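Local coordinates for protein aspartate aminotransferase (Thermotoga maritima, PDB 1O4S) that catalyses the pyridoxal phosphate-dependent transfer of an amino group from L-aspartate to 2-oxoglutarate, giving oxaloacetate and L-glutamate, at residues G40-N45 against L379-D384; V318-P323 against F327-K332; L219-E224 against Q300-R305; A31-L36 against R343-K348. All coordinates share one frame; numbering follows the deposited sequence.

Contact 3 is the buried one, hydrocarbon and aromatic, close to the cofactor lysine; contacts 1, 2 and 4 are partly buried, with contacts 1 and 4 out at the periphery. Contacts 1 and 2 reach the two edges of the same four-stranded sheet, at strand 44-45 and strand 328-332. Contacts 1 and 4 touch where helix 27-38 runs on into 40-45. Contacts 2 and 3 meet where F327 packs on F302 and L219. The chemistry follows the place: one arginine gripping a carbonyl and pairing with a carboxylate in contact 1, an antiparallel run partly bridged by water in contact 2, and almost wholly nonpolar helix packing in contact 4.

Contact 1. Residues G40-N45 against L379-D384; sequences GEDVIN and LDRIED
R381 is the residue of helix turn 379-384 that meets D42 and I44. Ahead of it, L379 packs on helix 296-315 and D380 pairs with R312. The R381 chain then runs extended from CG to NE, carrying its guanidinium across to the loop. NH1 reaches D42 O at 3.1 Å, with an N-H...O angle of 162°, in the guanidinium plane and nearly along the C=O axis. NH2 adds a weak bond to the same oxygen and a weak, bent hydrogen bond to D42 OD2 at 3.3 Å, part of a salt bridge, the carboxylate standing almost perpendicular to the guanidinium. I44 CD1 lies over the centre of one guanidinium face, 3.4 Å from R381 CZ. Both charges have further mates: R381 NH2 pairs with E377, and D42 OD1 with R374. Beyond R381, E383 forms a second salt bridge to R312. The arrangement ties the short edge strand 44-45 to helix 372-386, joining N- and C-terminal chain parts in the small domain of the aminotransferase fold.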
loop_
_atom_site.group_PDB
_atom_site.type_symbol
_atom_site.label_atom_id
_atom_site.label_comp_id
_atom_site.label_asym_id
_atom_site.label_seq_id
_atom_site.Cartn_x
_atom_site.Cartn_y
_atom_site.Cartn_z
ATOM N N GLY B 40 18.853 -24.481 -17.682
ATOM C CA GLY B 40 20.261 -24.659 -17.351
ATOM C C GLY B 40 21.249 -23.695 -17.989
ATOM O O GLY B 40 22.394 -24.053 -18.206
ATOM N N GLU B 41 20.832 -22.474 -18.282
ATOM C CA GLU B 41 21.761 -21.509 -18.852
ATOM C C GLU B 41 22.335 -20.608 -17.746
ATOM O O GLU B 41 21.669 -20.309 -16.728
ATOM C CB GLU B 41 21.096 -20.671 -19.947
ATOM C CG GLU B 41 20.501 -21.479 -21.093
ATOM C CD GLU B 41 21.535 -21.975 -22.086
ATOM O OE1 GLU B 41 21.121 -22.633 -23.086
ATOM O OE2 GLU B 41 22.753 -21.714 -21.883
ATOM N N ASP B 42 23.588 -20.197 -17.966
ATOM C CA ASP B 42 24.321 -19.362 -17.015
ATOM C C ASP B 42 24.085 -17.882 -17.313
ATOM O O ASP B 42 24.948 -17.191 -17.874
ATOM C CB ASP B 42 25.825 -19.687 -17.031
ATOM C CG ASP B 42 26.597 -18.930 -15.945
ATOM O OD1 ASP B 42 25.974 -18.495 -14.915
ATOM O OD2 ASP B 42 27.824 -18.713 -16.065
ATOM N N VAL B 43 22.905 -17.409 -16.929
ATOM C CA VAL B 43 22.528 -16.022 -17.160
ATOM C C VAL B 43 23.139 -15.149 -16.066
ATOM O O VAL B 43 22.892 -15.387 -14.884
ATOM C CB VAL B 43 20.980 -15.836 -17.143
ATOM C CG1 VAL B 43 20.593 -14.363 -17.078
ATOM C CG2 VAL B 43 20.344 -16.516 -18.364
ATOM N N ILE B 44 23.941 -14.163 -16.460
ATOM C CA ILE B 44 24.359 -13.114 -15.553
ATOM C C ILE B 44 23.356 -11.969 -15.709
ATOM O O ILE B 44 23.249 -11.349 -16.758
ATOM C CB ILE B 44 25.821 -12.662 -15.814
ATOM C CG1 ILE B 44 26.778 -13.869 -15.815
ATOM C CG2 ILE B 44 26.262 -11.652 -14.755
ATOM C CD1 ILE B 44 28.092 -13.601 -16.528
ATOM N N ASN B 45 22.619 -11.703 -14.645
ATOM C CA ASN B 45 21.488 -10.797 -14.683
ATOM C C ASN B 45 21.891 -9.495 -14.044
ATOM O O ASN B 45 21.964 -9.397 -12.836
ATOM C CB ASN B 45 20.272 -11.393 -13.943
ATOM C CG ASN B 45 18.966 -10.617 -14.232
ATOM O OD1 ASN B 45 18.944 -9.389 -14.180
ATOM N ND2 ASN B 45 17.895 -11.345 -14.583
ATOM N N LEU B 379 31.217 -8.459 -18.359
ATOM C CA LEU B 379 31.890 -7.407 -19.122
ATOM C C LEU B 379 32.770 -7.980 -20.216
ATOM O O LEU B 379 32.933 -7.344 -21.277
ATOM C CB LEU B 379 32.683 -6.483 -18.212
ATOM C CG LEU B 379 31.753 -5.516 -17.474
ATOM C CD1 LEU B 379 32.406 -4.915 -16.219
ATOM C CD2 LEU B 379 31.287 -4.419 -18.418
ATOM N N ASP B 380 33.302 -9.177 -19.951
ATOM C CA ASP B 380 33.966 -10.028 -20.946
ATOM C C ASP B 380 33.027 -10.344 -22.091
ATOM O O ASP B 380 33.381 -10.181 -23.259
ATOM C CB ASP B 380 34.373 -11.377 -20.323
ATOM C CG ASP B 380 35.757 -11.372 -19.730
ATOM O OD1 ASP B 380 36.132 -12.375 -19.063
ATOM O OD2 ASP B 380 36.562 -10.434 -19.897
ATOM N N ARG B 381 31.842 -10.853 -21.749
ATOM C CA ARG B 381 30.875 -11.297 -22.761
ATOM C C ARG B 381 30.364 -10.121 -23.567
ATOM O O ARG B 381 30.199 -10.220 -24.779
ATOM C CB ARG B 381 29.685 -11.992 -22.114
ATOM C CG ARG B 381 29.989 -13.298 -21.405
ATOM C CD ARG B 381 28.830 -13.684 -20.532
ATOM N NE ARG B 381 29.003 -14.948 -19.826
ATOM C CZ ARG B 381 28.005 -15.637 -19.288
ATOM N NH1 ARG B 381 26.744 -15.223 -19.416
ATOM N NH2 ARG B 381 28.263 -16.761 -18.639
ATOM N N ILE B 382 30.124 -9.009 -22.873
ATOM C CA ILE B 382 29.704 -7.773 -23.506
ATOM C C ILE B 382 30.746 -7.283 -24.501
ATOM O O ILE B 382 30.375 -6.811 -25.553
ATOM C CB ILE B 382 29.350 -6.696 -22.445
ATOM C CG1 ILE B 382 28.050 -7.081 -21.727
ATOM C CG2 ILE B 382 29.189 -5.286 -23.090
ATOM C CD1 ILE B 382 27.701 -6.181 -20.578
ATOM N N GLU B 383 32.033 -7.434 -24.172
ATOM C CA GLU B 383 33.153 -6.961 -25.005
ATOM C C GLU B 383 33.260 -7.798 -26.285
ATOM O O GLU B 383 33.467 -7.271 -27.390
ATOM C CB GLU B 383 34.469 -6.987 -24.203
ATOM C CG GLU B 383 35.702 -6.441 -24.930
ATOM C CD GLU B 383 36.974 -6.372 -24.065
ATOM O OE1 GLU B 383 36.946 -6.700 -22.858
ATOM O OE2 GLU B 383 38.031 -5.970 -24.598
ATOM N N ASP B 384 33.094 -9.106 -26.119
ATOM C CA ASP B 384 32.986 -10.039 -27.240
ATOM C C ASP B 384 31.801 -9.734 -28.171
ATOM O O ASP B 384 31.900 -9.859 -29.406
ATOM C CB ASP B 384 32.865 -11.469 -26.712
ATOM C CG ASP B 384 34.212 -12.051 -26.265
ATOM O OD1 ASP B 384 35.246 -11.322 -26.296
ATOM O OD2 ASP B 384 34.329 -13.241 -25.879
#

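Contact 2. Residues V318-P323 against F327-K332; sequences VKFVEP and FYLFFK
The F320 ring takes L329 over one face: CD2 of L329 lies 4.3 Å from the ring centroid, 27° off the normal, a CH-pi contact, while L329 CD1 sits over the rim. F320 CG is placed between its backbone N and carbonyl carbon (chi1 61°), which turns the ring over the leucine. The F331 ring is met obliquely by V318 CG1, 3.4 Å from F331 CD2. P323 closes the far end, its CB 3.3 Å from Y328 O and its CD against L329 CD1. Cut back to an alanine, L329 would no longer cover the F320 face or support P323 CD, and the phenylalanine ring would probably be freer to turn. Between the backbones, K332 N bonds to K319 O at 2.9 Å, and three waters bridge K319 N to K332 O, V321 N to F330 O and V321 O to F330 N. The result is an irregular, roughly antiparallel run beside edge strand 328-332 of the small-domain sheet, whose Y328 reaches the active site, its hydroxyl hydrogen-bonded to that of Y216 near the cofactor.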
loop_
_atom_site.group_PDB
_atom_site.type_symbol
_atom_site.label_atom_id
_atom_site.label_comp_id
_atom_site.label_asym_id
_atom_site.label_seq_id
_atom_site.Cartn_x
_atom_site.Cartn_y
_atom_site.Cartn_z
ATOM N N VAL B 318 33.287 2.120 -24.707
ATOM C CA VAL B 318 31.855 2.333 -24.481
ATOM C C VAL B 318 31.656 3.746 -23.920
ATOM O O VAL B 318 32.486 4.249 -23.146
ATOM C CB VAL B 318 31.259 1.212 -23.572
ATOM C CG1 VAL B 318 29.866 1.570 -23.051
ATOM C CG2 VAL B 318 31.230 -0.129 -24.333
ATOM N N LYS B 319 30.564 4.393 -24.334
ATOM C CA LYS B 319 30.277 5.777 -23.947
ATOM C C LYS B 319 29.204 5.875 -22.869
ATOM O O LYS B 319 28.153 5.266 -22.976
ATOM C CB LYS B 319 29.842 6.590 -25.162
ATOM C CG LYS B 319 30.970 6.976 -26.118
ATOM C CD LYS B 319 30.449 7.996 -27.151
ATOM C CE LYS B 319 31.472 8.303 -28.246
ATOM N NZ LYS B 319 30.863 9.167 -29.299
ATOM N N PHE B 320 29.473 6.683 -21.849
ATOM C CA PHE B 320 28.572 6.840 -20.710
ATOM C C PHE B 320 29.052 7.987 -19.817
ATOM O O PHE B 320 30.203 8.415 -19.902
ATOM C CB PHE B 320 28.512 5.540 -19.872
ATOM C CG PHE B 320 29.847 5.141 -19.299
ATOM C CD1 PHE B 320 30.234 5.583 -18.037
ATOM C CD2 PHE B 320 30.748 4.387 -20.050
ATOM C CE1 PHE B 320 31.465 5.256 -17.524
ATOM C CE2 PHE B 320 31.992 4.042 -19.532
ATOM C CZ PHE B 320 32.350 4.475 -18.262
ATOM N N VAL B 321 28.159 8.436 -18.941
ATOM C CA VAL B 321 28.481 9.360 -17.863
ATOM C C VAL B 321 28.831 8.528 -16.611
ATOM O O VAL B 321 28.108 7.605 -16.233
ATOM C CB VAL B 321 27.283 10.304 -17.571
ATOM C CG1 VAL B 321 27.646 11.352 -16.516
ATOM C CG2 VAL B 321 26.812 11.008 -18.870
ATOM N N GLU B 322 29.972 8.830 -16.006
ATOM C CA GLU B 322 30.449 8.104 -14.851
ATOM C C GLU B 322 29.432 8.292 -13.729
ATOM O O GLU B 322 29.172 9.423 -13.339
ATOM C CB GLU B 322 31.825 8.639 -14.440
ATOM C CG GLU B 322 32.505 7.894 -13.293
ATOM C CD GLU B 322 33.903 8.437 -12.994
ATOM O OE1 GLU B 322 34.556 8.962 -13.923
ATOM O OE2 GLU B 322 34.352 8.345 -11.828
ATOM N N PRO B 323 28.839 7.217 -13.220
ATOM C CA PRO B 323 27.860 7.373 -12.139
ATOM C C PRO B 323 28.520 7.861 -10.845
ATOM O O PRO B 323 29.622 7.414 -10.525
ATOM C CB PRO B 323 27.261 5.961 -11.976
ATOM C CG PRO B 323 28.246 5.058 -12.474
ATOM C CD PRO B 323 29.012 5.808 -13.607
ATOM N N PHE B 327 23.451 2.398 -8.187
ATOM C CA PHE B 327 24.251 1.265 -8.628
ATOM C C PHE B 327 23.956 0.872 -10.050
ATOM O O PHE B 327 24.002 -0.312 -10.418
ATOM C CB PHE B 327 24.168 0.085 -7.663
ATOM C CG PHE B 327 22.779 -0.266 -7.199
ATOM C CD1 PHE B 327 21.922 -1.019 -7.994
ATOM C CD2 PHE B 327 22.344 0.122 -5.938
ATOM C CE1 PHE B 327 20.645 -1.350 -7.541
ATOM C CE2 PHE B 327 21.084 -0.215 -5.492
ATOM C CZ PHE B 327 20.238 -0.943 -6.290
ATOM N N TYR B 328 23.722 1.912 -10.856
ATOM C CA TYR B 328 23.475 1.809 -12.295
ATOM C C TYR B 328 24.531 2.535 -13.146
ATOM O O TYR B 328 25.174 3.528 -12.734
ATOM C CB TYR B 328 22.102 2.368 -12.638
ATOM C CG TYR B 328 21.058 1.923 -11.675
ATOM C CD1 TYR B 328 20.603 0.615 -11.697
ATOM C CD2 TYR B 328 20.588 2.778 -10.682
ATOM C CE1 TYR B 328 19.678 0.180 -10.791
ATOM C CE2 TYR B 328 19.651 2.355 -9.773
ATOM C CZ TYR B 328 19.198 1.035 -9.828
ATOM O OH TYR B 328 18.225 0.561 -8.961
ATOM N N LEU B 329 24.705 1.997 -14.343
ATOM C CA LEU B 329 25.522 2.602 -15.354
ATOM C C LEU B 329 24.680 2.598 -16.644
ATOM O O LEU B 329 24.201 1.547 -17.090
ATOM C CB LEU B 329 26.841 1.833 -15.496
ATOM C CG LEU B 329 27.896 2.615 -16.273
ATOM C CD1 LEU B 329 29.298 2.391 -15.722
ATOM C CD2 LEU B 329 27.838 2.265 -17.743
ATOM N N PHE B 330 24.486 3.785 -17.222
ATOM C CA PHE B 330 23.616 3.949 -18.383
ATOM C C PHE B 330 24.482 4.225 -19.629
ATOM O O PHE B 330 24.895 5.361 -19.869
ATOM C CB PHE B 330 22.646 5.097 -18.095
ATOM C CG PHE B 330 21.354 5.044 -18.881
ATOM C CD1 PHE B 330 20.950 6.126 -19.636
ATOM C CD2 PHE B 330 20.523 3.930 -18.816
ATOM C CE1 PHE B 330 19.767 6.084 -20.340
ATOM C CE2 PHE B 330 19.349 3.883 -19.497
ATOM C CZ PHE B 330 18.958 4.955 -20.264
ATOM N N PHE B 331 24.771 3.201 -20.414
ATOM C CA PHE B 331 25.702 3.402 -21.532
ATOM C C PHE B 331 25.045 3.413 -22.903
ATOM O O PHE B 331 23.901 3.016 -23.048
ATOM C CB PHE B 331 26.921 2.466 -21.457
ATOM C CG PHE B 331 26.632 0.984 -21.665
ATOM C CD1 PHE B 331 26.401 0.142 -20.575
ATOM C CD2 PHE B 331 26.716 0.415 -22.930
ATOM C CE1 PHE B 331 26.212 -1.244 -20.754
ATOM C CE2 PHE B 331 26.513 -0.964 -23.126
ATOM C CZ PHE B 331 26.270 -1.798 -22.033
ATOM N N LYS B 332 25.791 3.913 -23.884
ATOM C CA LYS B 332 25.291 4.158 -25.234
ATOM C C LYS B 332 25.525 2.920 -26.100
ATOM O O LYS B 332 26.614 2.332 -26.101
ATOM C CB LYS B 332 26.004 5.378 -25.812
ATOM C CG LYS B 332 25.443 5.926 -27.132
ATOM C CD LYS B 332 24.485 7.112 -26.954
ATOM C CE LYS B 332 23.871 7.529 -28.307
ATOM N NZ LYS B 332 22.643 6.725 -28.653
HETATM O O HOH W 1 29.109 2.937 -26.664
HETATM O O HOH W 2 25.848 6.255 -16.034
HETATM O O HOH W 3 25.399 7.438 -18.655
#

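Contact 3. Residues L219-E224 against Q300-R305; sequences LVYTDE and QTFKER
Y221 and L219 press on F302 to form the tight part of this contact. L219 CD2 comes within 3.8 Å of F302 CD2, and the Y221 hydroxyl oxygen lies 3.4 Å from F302 CB. That hydroxyl is buried but satisfied, hydrogen-bonded to A326 O. Nearer the base of the tyrosine ring, Y221 CD1 lies 3.5 Å from K303 CA, where the tyrosine lies obliquely against the helix backbone; with CG of Y221 beside its backbone N (chi1 -46°), the ring reaches across to this turn. One face of the F302 ring carries R305 NH1 from the next turn, 3.7 Å above the plane near the rim, and F327 also meets this ring. The 300-305 turn belongs to helix 296-315, consistent with the long helix that links large and small domains in this fold, while 219-224 follows a large-domain strand; L219 comes about 4 Å, between nearest side-chain atoms, from K246, the cofactor lysine, not attached in this structure. Toward solvent the packing thins. K303 CB still touches Y221 CD1 at 3.6 Å, but with CG opposite its backbone N (chi1 -175°) the extended chain runs alongside Y221 headed the other way, its CE 4.0 Å from Y221 O.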
loop_
_atom_site.group_PDB
_atom_site.type_symbol
_atom_site.label_atom_id
_atom_site.label_comp_id
_atom_site.label_asym_id
_atom_site.label_seq_id
_atom_site.Cartn_x
_atom_site.Cartn_y
_atom_site.Cartn_z
ATOM N N LEU B 219 24.301 5.766 -1.184
ATOM C CA LEU B 219 25.137 5.092 -2.165
ATOM C C LEU B 219 25.765 6.130 -3.087
ATOM O O LEU B 219 25.415 6.239 -4.262
ATOM C CB LEU B 219 24.326 4.047 -2.932
ATOM C CG LEU B 219 23.986 2.801 -2.119
ATOM C CD1 LEU B 219 22.763 2.101 -2.603
ATOM C CD2 LEU B 219 25.172 1.862 -2.171
ATOM N N VAL B 220 26.679 6.909 -2.517
ATOM C CA VAL B 220 27.381 7.964 -3.244
ATOM C C VAL B 220 28.896 7.689 -3.216
ATOM O O VAL B 220 29.427 7.160 -2.231
ATOM C CB VAL B 220 27.041 9.375 -2.694
ATOM C CG1 VAL B 220 25.591 9.746 -3.058
ATOM C CG2 VAL B 220 27.273 9.470 -1.173
ATOM N N TYR B 221 29.557 8.009 -4.326
ATOM C CA TYR B 221 30.964 7.671 -4.566
ATOM C C TYR B 221 31.782 8.934 -4.693
ATOM O O TYR B 221 32.872 8.928 -5.232
ATOM C CB TYR B 221 31.096 6.819 -5.827
ATOM C CG TYR B 221 30.059 5.738 -5.823
ATOM C CD1 TYR B 221 29.974 4.856 -4.745
ATOM C CD2 TYR B 221 29.138 5.610 -6.862
ATOM C CE1 TYR B 221 29.000 3.864 -4.703
ATOM C CE2 TYR B 221 28.154 4.609 -6.826
ATOM C CZ TYR B 221 28.083 3.744 -5.732
ATOM O OH TYR B 221 27.112 2.759 -5.660
ATOM N N THR B 222 31.260 9.996 -4.108
ATOM C CA THR B 222 31.757 11.319 -4.344
ATOM C C THR B 222 31.303 12.223 -3.186
ATOM O O THR B 222 30.393 11.865 -2.403
ATOM C CB THR B 222 31.241 11.726 -5.763
ATOM O OG1 THR B 222 32.340 11.756 -6.674
ATOM C CG2 THR B 222 30.643 13.090 -5.838
ATOM N N ASP B 223 31.963 13.372 -3.064
ATOM C CA ASP B 223 31.620 14.382 -2.042
ATOM C C ASP B 223 30.784 15.538 -2.633
ATOM O O ASP B 223 30.510 16.510 -1.945
ATOM C CB ASP B 223 32.895 14.927 -1.358
ATOM C CG ASP B 223 33.816 15.659 -2.329
ATOM O OD1 ASP B 223 33.673 15.414 -3.556
ATOM O OD2 ASP B 223 34.722 16.478 -1.973
ATOM N N GLU B 224 30.383 15.418 -3.899
ATOM C CA GLU B 224 29.530 16.413 -4.586
ATOM C C GLU B 224 28.011 16.207 -4.402
ATOM O O GLU B 224 27.249 17.038 -4.896
ATOM C CB GLU B 224 29.858 16.486 -6.104
ATOM C CG GLU B 224 30.629 17.729 -6.546
ATOM C CD GLU B 224 32.053 17.720 -6.066
ATOM O OE1 GLU B 224 32.943 18.084 -6.857
ATOM O OE2 GLU B 224 32.283 17.342 -4.902
ATOM N N GLN B 300 31.016 0.851 0.329
ATOM C CA GLN B 300 32.394 0.747 -0.179
ATOM C C GLN B 300 32.510 -0.383 -1.183
ATOM O O GLN B 300 33.260 -0.281 -2.162
ATOM C CB GLN B 300 33.413 0.540 0.950
ATOM C CG GLN B 300 34.877 0.277 0.494
ATOM C CD GLN B 300 35.565 1.462 -0.274
ATOM O OE1 GLN B 300 36.557 1.237 -0.999
ATOM N NE2 GLN B 300 35.052 2.699 -0.104
ATOM N N THR B 301 31.792 -1.471 -0.920
ATOM C CA THR B 301 31.701 -2.561 -1.874
ATOM C C THR B 301 31.129 -2.071 -3.227
ATOM O O THR B 301 31.657 -2.405 -4.276
ATOM C CB THR B 301 30.816 -3.686 -1.323
ATOM O OG1 THR B 301 31.377 -4.229 -0.108
ATOM C CG2 THR B 301 30.759 -4.807 -2.340
ATOM N N PHE B 302 30.054 -1.281 -3.193
ATOM C CA PHE B 302 29.479 -0.713 -4.403
ATOM C C PHE B 302 30.406 0.304 -5.088
ATOM O O PHE B 302 30.480 0.345 -6.315
ATOM C CB PHE B 302 28.107 -0.079 -4.133
ATOM C CG PHE B 302 26.960 -1.047 -4.244
ATOM C CD1 PHE B 302 26.465 -1.413 -5.476
ATOM C CD2 PHE B 302 26.394 -1.610 -3.122
ATOM C CE1 PHE B 302 25.409 -2.315 -5.581
ATOM C CE2 PHE B 302 25.327 -2.490 -3.224
ATOM C CZ PHE B 302 24.843 -2.844 -4.462
ATOM N N LYS B 303 31.124 1.093 -4.299
ATOM C CA LYS B 303 32.095 2.062 -4.849
ATOM C C LYS B 303 33.160 1.350 -5.674
ATOM O O LYS B 303 33.487 1.780 -6.759
ATOM C CB LYS B 303 32.762 2.866 -3.726
ATOM C CG LYS B 303 33.715 3.991 -4.173
ATOM C CD LYS B 303 34.078 4.881 -2.976
ATOM C CE LYS B 303 34.935 6.058 -3.396
ATOM N NZ LYS B 303 35.607 6.784 -2.261
ATOM N N GLU B 304 33.681 0.247 -5.157
ATOM C CA GLU B 304 34.728 -0.454 -5.850
ATOM C C GLU B 304 34.230 -1.252 -7.060
ATOM O O GLU B 304 34.981 -1.424 -8.031
ATOM C CB GLU B 304 35.581 -1.263 -4.868
ATOM C CG GLU B 304 35.243 -2.709 -4.654
ATOM C CD GLU B 304 36.331 -3.396 -3.841
ATOM O OE1 GLU B 304 37.095 -2.645 -3.146
ATOM O OE2 GLU B 304 36.421 -4.667 -3.891
ATOM N N ARG B 305 32.975 -1.690 -7.035
ATOM C CA ARG B 305 32.336 -2.262 -8.221
ATOM C C ARG B 305 32.128 -1.188 -9.303
ATOM O O ARG B 305 32.309 -1.444 -10.492
ATOM C CB ARG B 305 30.962 -2.866 -7.870
ATOM C CG ARG B 305 31.000 -4.122 -6.979
ATOM C CD ARG B 305 29.714 -4.396 -6.359
ATOM N NE ARG B 305 29.655 -5.661 -5.627
ATOM C CZ ARG B 305 28.541 -6.126 -5.096
ATOM N NH1 ARG B 305 27.419 -5.422 -5.213
ATOM N NH2 ARG B 305 28.528 -7.293 -4.459
#

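Contact 4. Residues A31-L36 against R343-K348; sequences AKAKAL and RLLEEK
L345 of helix 343-348 meets K32, A33 and L36 of helix 31-36, and carbon contacts make up nearly all of it. The tightest is L36 CD1 against L345 CG at 3.5 Å, closer than usual van der Waals distance; L36 CD1 also lies 3.6 Å from L345 CD1, the two leucines lying side by side and pointing opposite ways. Torsions explain the reach: L345 CG stands opposite its backbone N (chi1 -177°), sending both methyls toward the other helix. CD2 of L345 settles 3.6 Å from K32 CB, and again 3.6 Å from the backbone N of A33. A more relaxed contact joins A33 CB to L345 CD1 at 4.3 Å. With L345 replaced by an alanine, a gap is likely to open in front of L36 CD1, and the side of the helix at A33 would lose its filler. Polar interactions contribute little: no hydrogen bond crosses between the two segments, and the K32 amine forms a long, weak ion pair with E342. The axes of segments 31-36 and 343-348 run nearly parallel, 6° apart, 10.5 Å at closest approach. Each helix leads into a strand, 27-38 into 44-45 and 337-348 into 350-354, and these strands lie parallel in one sheet. L345 also rests on A351, L36 on E41 and V43, while L344 packs against F385 of helix 372-386.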
loop_
_atom_site.group_PDB
_atom_site.type_symbol
_atom_site.label_atom_id
_atom_site.label_comp_id
_atom_site.label_asym_id
_atom_site.label_seq_id
_atom_site.Cartn_x
_atom_site.Cartn_y
_atom_site.Cartn_z
ATOM N N ALA B 31 11.074 -12.346 -18.404
ATOM C CA ALA B 31 10.548 -13.677 -18.709
ATOM C C ALA B 31 11.544 -14.469 -19.561
ATOM O O ALA B 31 11.719 -15.668 -19.362
ATOM C CB ALA B 31 9.203 -13.565 -19.433
ATOM N N LYS B 32 12.190 -13.778 -20.497
ATOM C CA LYS B 32 13.220 -14.381 -21.324
ATOM C C LYS B 32 14.436 -14.829 -20.478
ATOM O O LYS B 32 14.925 -15.944 -20.641
ATOM C CB LYS B 32 13.636 -13.426 -22.440
ATOM C CG LYS B 32 12.544 -13.201 -23.522
ATOM C CD LYS B 32 13.139 -12.636 -24.809
ATOM C CE LYS B 32 12.088 -12.026 -25.744
ATOM N NZ LYS B 32 11.829 -10.596 -25.388
ATOM N N ALA B 33 14.897 -13.968 -19.579
ATOM C CA ALA B 33 15.997 -14.296 -18.661
ATOM C C ALA B 33 15.653 -15.506 -17.783
ATOM O O ALA B 33 16.422 -16.454 -17.742
ATOM C CB ALA B 33 16.369 -13.079 -17.792
ATOM N N LYS B 34 14.480 -15.479 -17.136
ATOM C CA LYS B 34 13.992 -16.591 -16.295
ATOM C C LYS B 34 13.867 -17.933 -17.023
ATOM O O LYS B 34 14.127 -18.981 -16.422
ATOM C CB LYS B 34 12.636 -16.257 -15.668
ATOM C CG LYS B 34 12.718 -15.151 -14.642
ATOM C CD LYS B 34 11.326 -14.662 -14.183
ATOM C CE LYS B 34 11.424 -13.689 -12.999
ATOM N NZ LYS B 34 11.651 -12.269 -13.448
ATOM N N ALA B 35 13.460 -17.878 -18.298
ATOM C CA ALA B 35 13.322 -19.047 -19.147
ATOM C C ALA B 35 14.678 -19.650 -19.516
ATOM O O ALA B 35 14.813 -20.871 -19.616
ATOM C CB ALA B 35 12.577 -18.675 -20.407
ATOM N N LEU B 36 15.662 -18.794 -19.768
ATOM C CA LEU B 36 17.027 -19.257 -20.000
ATOM C C LEU B 36 17.599 -19.945 -18.743
ATOM O O LEU B 36 18.213 -21.007 -18.836
ATOM C CB LEU B 36 17.916 -18.096 -20.450
ATOM C CG LEU B 36 17.633 -17.600 -21.871
ATOM C CD1 LEU B 36 18.256 -16.236 -22.095
ATOM C CD2 LEU B 36 18.116 -18.600 -22.925
ATOM N N ARG B 343 19.333 -9.597 -27.923
ATOM C CA ARG B 343 20.387 -10.355 -28.562
ATOM C C ARG B 343 21.493 -10.715 -27.592
ATOM O O ARG B 343 22.012 -11.813 -27.625
ATOM C CB ARG B 343 20.978 -9.541 -29.702
ATOM C CG ARG B 343 20.017 -9.327 -30.856
ATOM C CD ARG B 343 20.527 -8.403 -31.964
ATOM N NE ARG B 343 19.382 -7.927 -32.760
ATOM C CZ ARG B 343 18.994 -8.407 -33.947
ATOM N NH1 ARG B 343 19.670 -9.385 -34.564
ATOM N NH2 ARG B 343 17.920 -7.878 -34.538
ATOM N N LEU B 344 21.859 -9.768 -26.743
ATOM C CA LEU B 344 22.886 -9.986 -25.741
ATOM C C LEU B 344 22.393 -11.060 -24.780
ATOM O O LEU B 344 23.149 -11.947 -24.392
ATOM C CB LEU B 344 23.198 -8.684 -24.996
ATOM C CG LEU B 344 24.269 -8.747 -23.904
ATOM C CD1 LEU B 344 25.650 -8.806 -24.485
ATOM C CD2 LEU B 344 24.148 -7.550 -23.013
ATOM N N LEU B 345 21.125 -10.996 -24.407
ATOM C CA LEU B 345 20.547 -12.051 -23.598
ATOM C C LEU B 345 20.577 -13.405 -24.293
ATOM O O LEU B 345 21.033 -14.375 -23.714
ATOM C CB LEU B 345 19.126 -11.718 -23.179
ATOM C CG LEU B 345 18.457 -12.758 -22.266
ATOM C CD1 LEU B 345 19.230 -12.962 -20.933
ATOM C CD2 LEU B 345 17.023 -12.364 -21.990
ATOM N N GLU B 346 20.106 -13.483 -25.536
ATOM C CA GLU B 346 19.970 -14.777 -26.193
ATOM C C GLU B 346 21.349 -15.351 -26.566
ATOM O O GLU B 346 21.535 -16.551 -26.491
ATOM C CB GLU B 346 18.985 -14.711 -27.379
ATOM C CG GLU B 346 19.569 -14.254 -28.722
ATOM C CD GLU B 346 18.536 -13.739 -29.777
ATOM O OE1 GLU B 346 18.988 -13.320 -30.882
ATOM O OE2 GLU B 346 17.292 -13.723 -29.520
ATOM N N GLU B 347 22.320 -14.502 -26.893
ATOM C CA GLU B 347 23.615 -14.968 -27.407
ATOM C C GLU B 347 24.669 -15.124 -26.286
ATOM O O GLU B 347 25.458 -16.069 -26.292
ATOM C CB GLU B 347 24.139 -14.030 -28.524
ATOM C CG GLU B 347 23.205 -13.911 -29.743
ATOM C CD GLU B 347 23.674 -12.915 -30.825
ATOM O OE1 GLU B 347 24.885 -12.572 -30.858
ATOM O OE2 GLU B 347 22.829 -12.478 -31.668
ATOM N N LYS B 348 24.679 -14.167 -25.356
ATOM C CA LYS B 348 25.695 -14.083 -24.303
ATOM C C LYS B 348 25.144 -14.371 -22.912
ATOM O O LYS B 348 25.919 -14.500 -21.977
ATOM C CB LYS B 348 26.370 -12.693 -24.284
ATOM C CG LYS B 348 27.243 -12.348 -25.504
ATOM C CD LYS B 348 28.294 -13.411 -25.820
ATOM C CE LYS B 348 29.109 -13.010 -27.013
ATOM N NZ LYS B 348 30.243 -13.936 -27.221
#